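Local structure of CELL division inhibitor (Pyrococcus furiosus, 1G3R) at residues G15-T20 and A44-V49; L139-E144 and F168-Y173; V196-P201 and A223-K228. The protein probably binds and hydrolyses ATP with magnesium, as a MinD-type P-loop ATPase linked to the inhibition of cell division. All coordinates share one frame; numbering follows the deposited sequence.

Contact 1 of 3, residues G15-T20 and A44-V49. With MG (magnesium ion), chain B; ACP (phosphomethylphosphonic acid adenylate ester), chain C.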
loop_
_atom_site.group_PDB
_atom_site.type_symbol
_atom_site.label_atom_id
_atom_site.label_comp_id
_atom_site.label_asym_id
_atom_site.label_seq_id
_atom_site.Cartn_x
_atom_site.Cartn_y
_atom_site.Cartn_z
ATOM N N GLY A 15 1.475 2.462 8.804
ATOM C CA GLY A 15 1.228 3.412 7.735
ATOM C C GLY A 15 1.157 2.839 6.327
ATOM O O GLY A 15 1.488 3.521 5.353
ATOM N N LYS A 16 0.725 1.586 6.213
ATOM C CA LYS A 16 0.597 0.928 4.919
ATOM C C LYS A 16 -0.368 1.668 3.994
ATOM O O LYS A 16 -0.081 1.886 2.817
ATOM C CB LYS A 16 0.102 -0.504 5.112
ATOM C CG LYS A 16 1.098 -1.430 5.784
ATOM C CD LYS A 16 0.510 -2.824 5.972
ATOM C CE LYS A 16 -0.094 -3.011 7.364
ATOM N NZ LYS A 16 -1.237 -2.108 7.689
ATOM N N THR A 17 -1.516 2.047 4.533
ATOM C CA THR A 17 -2.522 2.745 3.755
ATOM C C THR A 17 -2.015 4.115 3.311
ATOM O O THR A 17 -2.290 4.569 2.195
ATOM C CB THR A 17 -3.809 2.907 4.574
ATOM O OG1 THR A 17 -4.244 1.617 5.017
ATOM C CG2 THR A 17 -4.911 3.541 3.731
ATOM N N THR A 18 -1.269 4.768 4.192
ATOM C CA THR A 18 -0.715 6.078 3.892
ATOM C C THR A 18 0.262 5.946 2.736
ATOM O O THR A 18 0.217 6.717 1.765
ATOM C CB THR A 18 0.017 6.647 5.107
ATOM O OG1 THR A 18 -0.923 6.829 6.174
ATOM C CG2 THR A 18 0.672 7.981 4.766
ATOM N N VAL A 19 1.141 4.957 2.841
ATOM C CA VAL A 19 2.122 4.704 1.796
ATOM C C VAL A 19 1.411 4.390 0.474
ATOM O O VAL A 19 1.674 5.017 -0.555
ATOM C CB VAL A 19 3.035 3.534 2.197
ATOM C CG1 VAL A 19 3.911 3.109 1.012
ATOM C CG2 VAL A 19 3.898 3.954 3.386
ATOM N N THR A 20 0.498 3.430 0.509
ATOM C CA THR A 20 -0.230 3.065 -0.692
ATOM C C THR A 20 -0.805 4.307 -1.371
ATOM O O THR A 20 -0.588 4.525 -2.564
ATOM C CB THR A 20 -1.378 2.096 -0.368
ATOM O OG1 THR A 20 -0.870 0.998 0.398
ATOM C CG2 THR A 20 -2.008 1.556 -1.651
ATOM N N ALA A 44 -11.888 -2.076 5.221
ATOM C CA ALA A 44 -11.661 -1.242 4.044
ATOM C C ALA A 44 -11.396 0.187 4.511
ATOM O O ALA A 44 -12.030 0.669 5.445
ATOM C CB ALA A 44 -12.876 -1.283 3.129
ATOM N N ASN A 45 -10.463 0.867 3.857
ATOM C CA ASN A 45 -10.125 2.223 4.262
ATOM C C ASN A 45 -9.430 2.985 3.135
ATOM O O ASN A 45 -9.545 4.209 3.035
ATOM C CB ASN A 45 -9.221 2.156 5.498
ATOM C CG ASN A 45 -8.870 3.522 6.048
ATOM O OD1 ASN A 45 -9.745 4.299 6.432
ATOM N ND2 ASN A 45 -7.578 3.823 6.095
ATOM N N LEU A 46 -8.727 2.257 2.276
ATOM C CA LEU A 46 -8.000 2.872 1.174
ATOM C C LEU A 46 -8.781 3.859 0.310
ATOM O O LEU A 46 -8.301 4.957 0.040
ATOM C CB LEU A 46 -7.395 1.794 0.264
ATOM C CG LEU A 46 -6.568 2.353 -0.896
ATOM C CD1 LEU A 46 -5.462 3.244 -0.341
ATOM C CD2 LEU A 46 -5.991 1.222 -1.721
ATOM N N SER A 47 -9.974 3.477 -0.130
ATOM C CA SER A 47 -10.759 4.352 -0.993
ATOM C C SER A 47 -11.146 5.653 -0.318
ATOM O O SER A 47 -11.213 6.706 -0.958
ATOM C CB SER A 47 -12.023 3.635 -1.475
ATOM O OG SER A 47 -12.713 4.426 -2.428
ATOM N N LEU A 48 -11.416 5.577 0.976
ATOM C CA LEU A 48 -11.797 6.758 1.724
ATOM C C LEU A 48 -10.625 7.740 1.752
ATOM O O LEU A 48 -10.788 8.936 1.509
ATOM C CB LEU A 48 -12.171 6.372 3.148
ATOM C CG LEU A 48 -13.557 6.754 3.666
ATOM C CD1 LEU A 48 -13.468 6.866 5.190
ATOM C CD2 LEU A 48 -14.020 8.084 3.071
ATOM N N VAL A 49 -9.443 7.216 2.052
ATOM C CA VAL A 49 -8.238 8.023 2.124
ATOM C C VAL A 49 -7.933 8.625 0.758
ATOM O O VAL A 49 -7.204 9.614 0.653
ATOM C CB VAL A 49 -7.046 7.167 2.595
ATOM C CG1 VAL A 49 -5.821 8.042 2.813
ATOM C CG2 VAL A 49 -7.420 6.430 3.880
HETATM MG MG MG B . -4.827 0.242 6.715
HETATM P PG ACP C . -3.749 -0.819 9.666
HETATM O O1G ACP C . -2.845 -1.777 10.148
HETATM O O2G ACP C . -5.049 -0.922 10.303
HETATM O O3G ACP C . -3.966 -1.225 8.216
HETATM P PB ACP C . -2.034 1.332 8.478
HETATM O O1B ACP C . -0.746 0.697 8.460
HETATM O O2B ACP C . -2.594 1.367 7.113
HETATM C C3B ACP C . -3.170 0.680 9.547
HETATM P PA ACP C . -2.253 4.146 8.286
HETATM O O1A ACP C . -3.647 4.382 8.202
HETATM O O2A ACP C . -1.548 4.337 7.039
HETATM O O3A ACP C . -1.867 2.813 8.883
HETATM O "O5'" ACP C . -1.736 5.160 9.262
HETATM C "C5'" ACP C . -2.204 5.314 10.643
HETATM C "C4'" ACP C . -2.354 6.750 10.987
HETATM O "O4'" ACP C . -1.056 7.389 11.170
HETATM C "C3'" ACP C . -3.035 7.584 9.938
HETATM O "O3'" ACP C . -4.012 8.449 10.519
HETATM C "C2'" ACP C . -1.968 8.392 9.278
HETATM O "O2'" ACP C . -2.366 9.664 8.793
HETATM C "C1'" ACP C . -0.918 8.539 10.299
HETATM N N9 ACP C . 0.471 8.454 9.772
HETATM C C8 ACP C . 1.134 7.485 9.009
HETATM N N7 ACP C . 2.375 7.748 8.723
HETATM C C5 ACP C . 2.589 8.974 9.325
HETATM C C6 ACP C . 3.732 9.828 9.398
HETATM N N6 ACP C . 4.868 9.469 8.804
HETATM N N1 ACP C . 3.622 11.031 10.101
HETATM C C2 ACP C . 2.449 11.379 10.703
HETATM N N3 ACP C . 1.318 10.625 10.682
HETATM C C4 ACP C . 1.448 9.433 9.976
HETATM O O HOH W 1 -3.226 -1.345 5.503
HETATM O O HOH W 2 -5.432 2.492 7.543
#
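T17 splits its side chain between two tasks: the hydroxyl goes to a magnesium ion, while the methyl is buried against N45, L46 and V49. T17 OG1 lies 2.3 Å from the magnesium and is also hydrogen-bonded to D118. With OG1 anti to the carbonyl carbon (chi1 -56°), CG2 is left to turn toward residues 44-49. There it meets V49 CG2 at 3.8 Å, and N45 ND2 comes at it from 3.6 Å, the asparagine side chain running nearly perpendicular to the threonine. L46 adds CD1, 4.1 Å from T17 CG2, and spreads its other branch one helical turn further on, where L46 CD2 touches T20 CG2. A beta-branched threonine suits both positions of this buried helix face, since each offers a methyl to residues 44-49 and a hydroxyl for polar work. T20 OG1 hydrogen-bonds to K16 O at 2.7 Å from above the carbonyl plane, so that this oxygen accepts twice, once from the hydroxyl and once from T20 N.

Residues 15-18 close the P-loop (Walker A), the phosphate cradle of this ATPase fold, and lead into helix 16-29; K11, at its start, fits the deviant form of the motif known in MinD. G15 has a positive phi (109°), at which a CB would strike the preceding carbonyl and crowd the adenine. The amides of G15 and K16 both donate to ACP O1B, and that of T17 to ACP O2B. The K16 chain bends at chi3 and chi4 to bring NZ to 3.0 Å from ACP O1B, and NZ also grips O1G, bridging the beta and gamma phosphates. ACP O3G, ACP O2B and two waters complete the observed magnesium ligands. Opposite T17, the turn at 44-49 is held by D38, whose OD2 accepts from both N45 N and L46 N.

Contact 2 of 3, residues L139-E144 and F168-Y173. With ACP (phosphomethylphosphonic acid adenylate ester), chain C.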
loop_
_atom_site.group_PDB
_atom_site.type_symbol
_atom_site.label_atom_id
_atom_site.label_comp_id
_atom_site.label_asym_id
_atom_site.label_seq_id
_atom_site.Cartn_x
_atom_site.Cartn_y
_atom_site.Cartn_z
ATOM N N LEU A 139 8.205 -3.289 1.951
ATOM C CA LEU A 139 8.040 -3.422 3.386
ATOM C C LEU A 139 7.924 -2.062 4.048
ATOM O O LEU A 139 8.743 -1.182 3.812
ATOM C CB LEU A 139 9.226 -4.191 3.981
ATOM C CG LEU A 139 9.598 -5.529 3.325
ATOM C CD1 LEU A 139 10.801 -6.125 4.041
ATOM C CD2 LEU A 139 8.423 -6.496 3.379
ATOM N N VAL A 140 6.896 -1.902 4.874
ATOM C CA VAL A 140 6.660 -0.656 5.601
ATOM C C VAL A 140 6.895 -0.923 7.082
ATOM O O VAL A 140 6.378 -1.895 7.625
ATOM C CB VAL A 140 5.206 -0.164 5.427
ATOM C CG1 VAL A 140 4.983 1.104 6.231
ATOM C CG2 VAL A 140 4.919 0.083 3.965
ATOM N N THR A 141 7.660 -0.062 7.742
ATOM C CA THR A 141 7.930 -0.280 9.152
ATOM C C THR A 141 8.238 0.992 9.926
ATOM O O THR A 141 8.579 2.020 9.342
ATOM C CB THR A 141 9.109 -1.251 9.323
ATOM O OG1 THR A 141 9.278 -1.563 10.714
ATOM C CG2 THR A 141 10.391 -0.626 8.771
ATOM N N ASN A 142 8.110 0.900 11.248
ATOM C CA ASN A 142 8.378 2.014 12.156
ATOM C C ASN A 142 9.741 1.819 12.817
ATOM O O ASN A 142 10.252 0.702 12.872
ATOM C CB ASN A 142 7.310 2.086 13.249
ATOM C CG ASN A 142 5.903 2.209 12.691
ATOM O OD1 ASN A 142 5.610 3.096 11.886
ATOM N ND2 ASN A 142 5.019 1.320 13.129
ATOM N N PRO A 143 10.342 2.904 13.334
ATOM C CA PRO A 143 11.651 2.829 13.995
ATOM C C PRO A 143 11.604 2.071 15.329
ATOM O O PRO A 143 12.364 2.371 16.251
ATOM C CB PRO A 143 12.026 4.300 14.183
ATOM C CG PRO A 143 11.304 4.989 13.060
ATOM C CD PRO A 143 9.960 4.308 13.108
ATOM N N GLU A 144 10.699 1.100 15.421
ATOM C CA GLU A 144 10.540 0.282 16.621
ATOM C C GLU A 144 11.307 -1.005 16.398
ATOM O O GLU A 144 11.518 -1.419 15.258
ATOM C CB GLU A 144 9.068 -0.047 16.856
ATOM C CG GLU A 144 8.191 1.165 17.105
ATOM C CD GLU A 144 6.720 0.871 16.875
ATOM O OE1 GLU A 144 6.225 -0.148 17.408
ATOM O OE2 GLU A 144 6.058 1.660 16.164
ATOM N N PHE A 168 12.561 -1.674 2.077
ATOM C CA PHE A 168 11.592 -1.207 3.048
ATOM C C PHE A 168 11.519 0.304 3.128
ATOM O O PHE A 168 12.294 1.024 2.493
ATOM C CB PHE A 168 11.907 -1.760 4.435
ATOM C CG PHE A 168 13.116 -1.140 5.073
ATOM C CD1 PHE A 168 13.011 -0.486 6.299
ATOM C CD2 PHE A 168 14.367 -1.225 4.461
ATOM C CE1 PHE A 168 14.135 0.075 6.910
ATOM C CE2 PHE A 168 15.494 -0.669 5.063
ATOM C CZ PHE A 168 15.379 -0.018 6.289
ATOM N N VAL A 169 10.567 0.763 3.927
ATOM C CA VAL A 169 10.329 2.174 4.149
ATOM C C VAL A 169 10.359 2.397 5.654
ATOM O O VAL A 169 9.685 1.685 6.408
ATOM C CB VAL A 169 8.940 2.588 3.620
ATOM C CG1 VAL A 169 8.671 4.037 3.958
ATOM C CG2 VAL A 169 8.860 2.364 2.119
ATOM N N LEU A 170 11.156 3.360 6.097
ATOM C CA LEU A 170 11.224 3.657 7.522
ATOM C C LEU A 170 10.269 4.830 7.738
ATOM O O LEU A 170 10.629 6.000 7.551
ATOM C CB LEU A 170 12.647 4.045 7.937
ATOM C CG LEU A 170 13.223 3.448 9.229
ATOM C CD1 LEU A 170 14.192 4.471 9.801
ATOM C CD2 LEU A 170 12.146 3.130 10.258
ATOM N N ASN A 171 9.044 4.497 8.125
ATOM C CA ASN A 171 8.005 5.486 8.335
ATOM C C ASN A 171 7.934 5.979 9.765
ATOM O O ASN A 171 8.284 5.255 10.696
ATOM C CB ASN A 171 6.653 4.882 7.963
ATOM C CG ASN A 171 5.535 5.902 7.968
ATOM O OD1 ASN A 171 4.382 5.574 8.240
ATOM N ND2 ASN A 171 5.869 7.146 7.654
ATOM N N ARG A 172 7.473 7.217 9.931
ATOM C CA ARG A 172 7.301 7.803 11.252
ATOM C C ARG A 172 8.585 8.235 11.953
ATOM O O ARG A 172 8.539 8.710 13.086
ATOM C CB ARG A 172 6.552 6.810 12.142
ATOM C CG ARG A 172 5.160 6.441 11.661
ATOM C CD ARG A 172 4.176 7.507 12.078
ATOM N NE ARG A 172 2.885 6.954 12.472
ATOM C CZ ARG A 172 2.028 7.575 13.277
ATOM N NH1 ARG A 172 2.329 8.770 13.776
ATOM N NH2 ARG A 172 0.871 7.006 13.585
ATOM N N TYR A 173 9.727 8.072 11.298
ATOM C CA TYR A 173 10.994 8.456 11.911
ATOM C C TYR A 173 10.951 9.889 12.440
ATOM O O TYR A 173 10.311 10.760 11.854
ATOM C CB TYR A 173 12.144 8.328 10.914
ATOM C CG TYR A 173 13.484 8.655 11.526
ATOM C CD1 TYR A 173 14.022 7.856 12.541
ATOM C CD2 TYR A 173 14.205 9.783 11.119
ATOM C CE1 TYR A 173 15.246 8.169 13.138
ATOM C CE2 TYR A 173 15.432 10.109 11.709
ATOM C CZ TYR A 173 15.947 9.299 12.718
ATOM O OH TYR A 173 17.158 9.613 13.307
HETATM P PG ACP C . -3.749 -0.819 9.666
HETATM O O1G ACP C . -2.845 -1.777 10.148
HETATM O O2G ACP C . -5.049 -0.922 10.303
HETATM O O3G ACP C . -3.966 -1.225 8.216
HETATM P PB ACP C . -2.034 1.332 8.478
HETATM O O1B ACP C . -0.746 0.697 8.460
HETATM O O2B ACP C . -2.594 1.367 7.113
HETATM C C3B ACP C . -3.170 0.680 9.547
HETATM P PA ACP C . -2.253 4.146 8.286
HETATM O O1A ACP C . -3.647 4.382 8.202
HETATM O O2A ACP C . -1.548 4.337 7.039
HETATM O O3A ACP C . -1.867 2.813 8.883
HETATM O "O5'" ACP C . -1.736 5.160 9.262
HETATM C "C5'" ACP C . -2.204 5.314 10.643
HETATM C "C4'" ACP C . -2.354 6.750 10.987
HETATM O "O4'" ACP C . -1.056 7.389 11.170
HETATM C "C3'" ACP C . -3.035 7.584 9.938
HETATM O "O3'" ACP C . -4.012 8.449 10.519
HETATM C "C2'" ACP C . -1.968 8.392 9.278
HETATM O "O2'" ACP C . -2.366 9.664 8.793
HETATM C "C1'" ACP C . -0.918 8.539 10.299
HETATM N N9 ACP C . 0.471 8.454 9.772
HETATM C C8 ACP C . 1.134 7.485 9.009
HETATM N N7 ACP C . 2.375 7.748 8.723
HETATM C C5 ACP C . 2.589 8.974 9.325
HETATM C C6 ACP C . 3.732 9.828 9.398
HETATM N N6 ACP C . 4.868 9.469 8.804
HETATM N N1 ACP C . 3.622 11.031 10.101
HETATM C C2 ACP C . 2.449 11.379 10.703
HETATM N N3 ACP C . 1.318 10.625 10.682
HETATM C C4 ACP C . 1.448 9.433 9.976
#
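From L139 beside F168 to T141 beside L170, the two strands run parallel, their short axes 4.5 Å apart at the closest and 19° from alignment. Three backbone hydrogen bonds tie them: V169 N to L139 O, T141 N to V169 O and N171 N to T141 O, the last 2.8 Å long. They belong to one beta-alpha-beta crossover, in which helix 145-161 leads from the first strand to the second.

L139, T141, F168 and L170 share one face of the sheet, and helix 145-161 covers L139 and T141. L139 CB and F168 CB touch at 3.6 Å. T141 puts OG1 anti to its own amide nitrogen (chi1 -174°), which sends the methyl to the F168 ring: T141 CG2 reaches CD1 at the ring edge, 3.6 Å away. V140 and V169 occupy the other face, where branched aliphatic residues suit a buried strand.

Past the strands, P143 is a compact wedge without an N-H to satisfy. Its CG sits 3.5 Å from L170 CD2, and on another side meets the edge of the Y173 ring, 4.0 Å from CD1. The chain turns at R172, which takes a positive phi. N142 and R172 lie side by side, with N142 OD1 3.4 Å from R172 CG and the amide and guanidinium planes steeply inclined to each other.

The bent arginine chain passes over the adenine, R172 CD lying 3.5 Å from ACP C5, and the guanidinium spreads one face over the C4 and N3 side of the base. N171, from the same corner, is an ADP-binding residue. NH1 of R172 forms a salt bridge with E199, which probably offsets its positive charge and steadies it, so a strand pair with apolar faces ends in a polar cover over the base.

Contact 3 of 3, residues V196-P201 and A223-K228. With ACP (phosphomethylphosphonic acid adenylate ester), chain C.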
loop_
_atom_site.group_PDB
_atom_site.type_symbol
_atom_site.label_atom_id
_atom_site.label_comp_id
_atom_site.label_asym_id
_atom_site.label_seq_id
_atom_site.Cartn_x
_atom_site.Cartn_y
_atom_site.Cartn_z
ATOM N N VAL A 196 12.902 7.408 3.914
ATOM C CA VAL A 196 12.594 7.719 5.298
ATOM C C VAL A 196 11.412 8.682 5.285
ATOM O O VAL A 196 11.530 9.812 4.807
ATOM C CB VAL A 196 13.783 8.399 6.016
ATOM C CG1 VAL A 196 13.388 8.768 7.443
ATOM C CG2 VAL A 196 14.985 7.464 6.031
ATOM N N ILE A 197 10.265 8.220 5.777
ATOM C CA ILE A 197 9.074 9.059 5.836
ATOM C C ILE A 197 8.998 9.582 7.259
ATOM O O ILE A 197 8.750 8.819 8.195
ATOM C CB ILE A 197 7.794 8.266 5.532
ATOM C CG1 ILE A 197 7.886 7.628 4.143
ATOM C CG2 ILE A 197 6.599 9.185 5.608
ATOM C CD1 ILE A 197 7.968 8.615 3.000
ATOM N N PRO A 198 9.221 10.893 7.440
ATOM C CA PRO A 198 9.188 11.545 8.752
ATOM C C PRO A 198 7.814 11.592 9.398
ATOM O O PRO A 198 6.793 11.440 8.735
ATOM C CB PRO A 198 9.709 12.943 8.446
ATOM C CG PRO A 198 9.160 13.188 7.077
ATOM C CD PRO A 198 9.479 11.884 6.380
ATOM N N GLU A 199 7.804 11.788 10.707
ATOM C CA GLU A 199 6.556 11.900 11.446
ATOM C C GLU A 199 6.107 13.325 11.139
ATOM O O GLU A 199 6.603 14.280 11.734
ATOM C CB GLU A 199 6.822 11.730 12.941
ATOM C CG GLU A 199 5.626 11.983 13.850
ATOM C CD GLU A 199 4.549 10.935 13.700
ATOM O OE1 GLU A 199 4.897 9.769 13.416
ATOM O OE2 GLU A 199 3.357 11.273 13.882
ATOM N N ASP A 200 5.191 13.468 10.189
ATOM C CA ASP A 200 4.712 14.786 9.794
ATOM C C ASP A 200 3.194 14.902 9.917
ATOM O O ASP A 200 2.458 14.180 9.249
ATOM C CB ASP A 200 5.139 15.064 8.351
ATOM C CG ASP A 200 4.924 16.502 7.944
ATOM O OD1 ASP A 200 4.076 17.180 8.561
ATOM O OD2 ASP A 200 5.597 16.948 6.994
ATOM N N PRO A 201 2.708 15.813 10.782
ATOM C CA PRO A 201 1.271 16.026 10.990
ATOM C C PRO A 201 0.532 16.230 9.663
ATOM O O PRO A 201 -0.659 15.923 9.551
ATOM C CB PRO A 201 1.233 17.275 11.860
ATOM C CG PRO A 201 2.461 17.143 12.672
ATOM C CD PRO A 201 3.494 16.705 11.652
ATOM N N ALA A 223 5.479 15.219 2.155
ATOM C CA ALA A 223 5.175 15.271 0.734
ATOM C C ALA A 223 6.417 14.995 -0.109
ATOM O O ALA A 223 6.396 14.144 -1.002
ATOM C CB ALA A 223 4.591 16.626 0.380
ATOM N N LYS A 224 7.492 15.725 0.180
ATOM C CA LYS A 224 8.751 15.584 -0.546
ATOM C C LYS A 224 9.335 14.182 -0.395
ATOM O O LYS A 224 9.828 13.591 -1.362
ATOM C CB LYS A 224 9.758 16.628 -0.052
ATOM C CG LYS A 224 9.376 18.069 -0.385
ATOM C CD LYS A 224 10.266 19.080 0.355
ATOM C CE LYS A 224 9.865 20.530 0.039
ATOM N NZ LYS A 224 10.579 21.561 0.869
ATOM N N ALA A 225 9.270 13.652 0.822
ATOM C CA ALA A 225 9.799 12.324 1.106
ATOM C C ALA A 225 9.109 11.256 0.271
ATOM O O ALA A 225 9.740 10.269 -0.109
ATOM C CB ALA A 225 9.657 12.004 2.590
ATOM N N PHE A 226 7.823 11.446 -0.019
ATOM C CA PHE A 226 7.085 10.472 -0.817
ATOM C C PHE A 226 7.371 10.621 -2.290
ATOM O O PHE A 226 7.300 9.654 -3.038
ATOM C CB PHE A 226 5.581 10.589 -0.583
ATOM C CG PHE A 226 5.086 9.779 0.577
ATOM C CD1 PHE A 226 4.466 10.389 1.654
ATOM C CD2 PHE A 226 5.241 8.399 0.589
ATOM C CE1 PHE A 226 4.007 9.632 2.730
ATOM C CE2 PHE A 226 4.787 7.637 1.661
ATOM C CZ PHE A 226 4.168 8.254 2.732
ATOM N N VAL A 227 7.681 11.834 -2.720
ATOM C CA VAL A 227 7.984 12.037 -4.126
ATOM C C VAL A 227 9.299 11.331 -4.414
ATOM O O VAL A 227 9.471 10.728 -5.471
ATOM C CB VAL A 227 8.114 13.534 -4.477
ATOM C CG1 VAL A 227 8.707 13.696 -5.872
ATOM C CG2 VAL A 227 6.745 14.197 -4.412
ATOM N N LYS A 228 10.225 11.396 -3.465
ATOM C CA LYS A 228 11.509 10.734 -3.646
ATOM C C LYS A 228 11.302 9.228 -3.699
ATOM O O LYS A 228 11.885 8.547 -4.545
ATOM C CB LYS A 228 12.480 11.099 -2.518
ATOM C CG LYS A 228 13.189 12.436 -2.731
ATOM C CD LYS A 228 14.263 12.693 -1.669
ATOM C CE LYS A 228 13.670 13.054 -0.295
ATOM N NZ LYS A 228 13.063 14.425 -0.261
HETATM P PG ACP C . -3.749 -0.819 9.666
HETATM O O1G ACP C . -2.845 -1.777 10.148
HETATM O O2G ACP C . -5.049 -0.922 10.303
HETATM O O3G ACP C . -3.966 -1.225 8.216
HETATM P PB ACP C . -2.034 1.332 8.478
HETATM O O1B ACP C . -0.746 0.697 8.460
HETATM O O2B ACP C . -2.594 1.367 7.113
HETATM C C3B ACP C . -3.170 0.680 9.547
HETATM P PA ACP C . -2.253 4.146 8.286
HETATM O O1A ACP C . -3.647 4.382 8.202
HETATM O O2A ACP C . -1.548 4.337 7.039
HETATM O O3A ACP C . -1.867 2.813 8.883
HETATM O "O5'" ACP C . -1.736 5.160 9.262
HETATM C "C5'" ACP C . -2.204 5.314 10.643
HETATM C "C4'" ACP C . -2.354 6.750 10.987
HETATM O "O4'" ACP C . -1.056 7.389 11.170
HETATM C "C3'" ACP C . -3.035 7.584 9.938
HETATM O "O3'" ACP C . -4.012 8.449 10.519
HETATM C "C2'" ACP C . -1.968 8.392 9.278
HETATM O "O2'" ACP C . -2.366 9.664 8.793
HETATM C "C1'" ACP C . -0.918 8.539 10.299
HETATM N N9 ACP C . 0.471 8.454 9.772
HETATM C C8 ACP C . 1.134 7.485 9.009
HETATM N N7 ACP C . 2.375 7.748 8.723
HETATM C C5 ACP C . 2.589 8.974 9.325
HETATM C C6 ACP C . 3.732 9.828 9.398
HETATM N N6 ACP C . 4.868 9.469 8.804
HETATM N N1 ACP C . 3.622 11.031 10.101
HETATM C C2 ACP C . 2.449 11.379 10.703
HETATM N N3 ACP C . 1.318 10.625 10.682
HETATM C C4 ACP C . 1.448 9.433 9.976
#
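I197 stands on an edge strand of the P-loop ATPase sheet and lays its ethyl branch on the face of the F226 ring, on the helix 221-235 that packs beside it. Strand 196-198 and helix 223-228 run nearly antiparallel (164°), their axes 7.8 Å apart. The principal bump is I197 CD1, seated 3.6 Å from the centroid of the F226 ring in a CH-pi contact over its centre. With CG1 anti to the carbonyl carbon (chi1 -58°), the isoleucine leaves its second branch, CG2, to touch the rim of the same ring and the amino group of the adenine. The second bump comes from the helix: the A225 methyl fits the hollow formed by V196 O, I197 CD1 and the P198 ring, 3.8 Å from P198 CD. Alanine suits this place because helix and strand approach most closely here. F226 also rests on T18, N22 and I203; an alanine in its place would probably open a gap between the helix and I197, and leave I197 CD1 without the flat face it sits on. Beyond the packing, the strand end and the loop after it read the adenine edge: D200 N donates to ACP N1, and ACP N6 donates to P198 O at 2.8 Å.

How the contacts relate
All three contacts are largely buried and all border the same nucleotide: contact 1 serves the phosphates, contacts 2 and 3 the adenine end. Contact 1, nearest the centre of the chain, joins the P-loop helix to the turn at 44-49. Contact 2 is made of sheet, with backbone bonds doing most of the joining, and contact 3 packs a helix on the sheet's edge strand mainly by apolar side chains. Contacts 2 and 3 are neighbours: strands 164-173 and 193-198 pair, and V169 CG1 meets I197 CG1. Contact 1 leans on both, V19 touching V140 of contact 2 and F226 of contact 3. Metal and phosphate chemistry stays with contact 1, while the adenine end mixes apolar walls, backbone hydrogen bonds and the R172-E199 salt bridge.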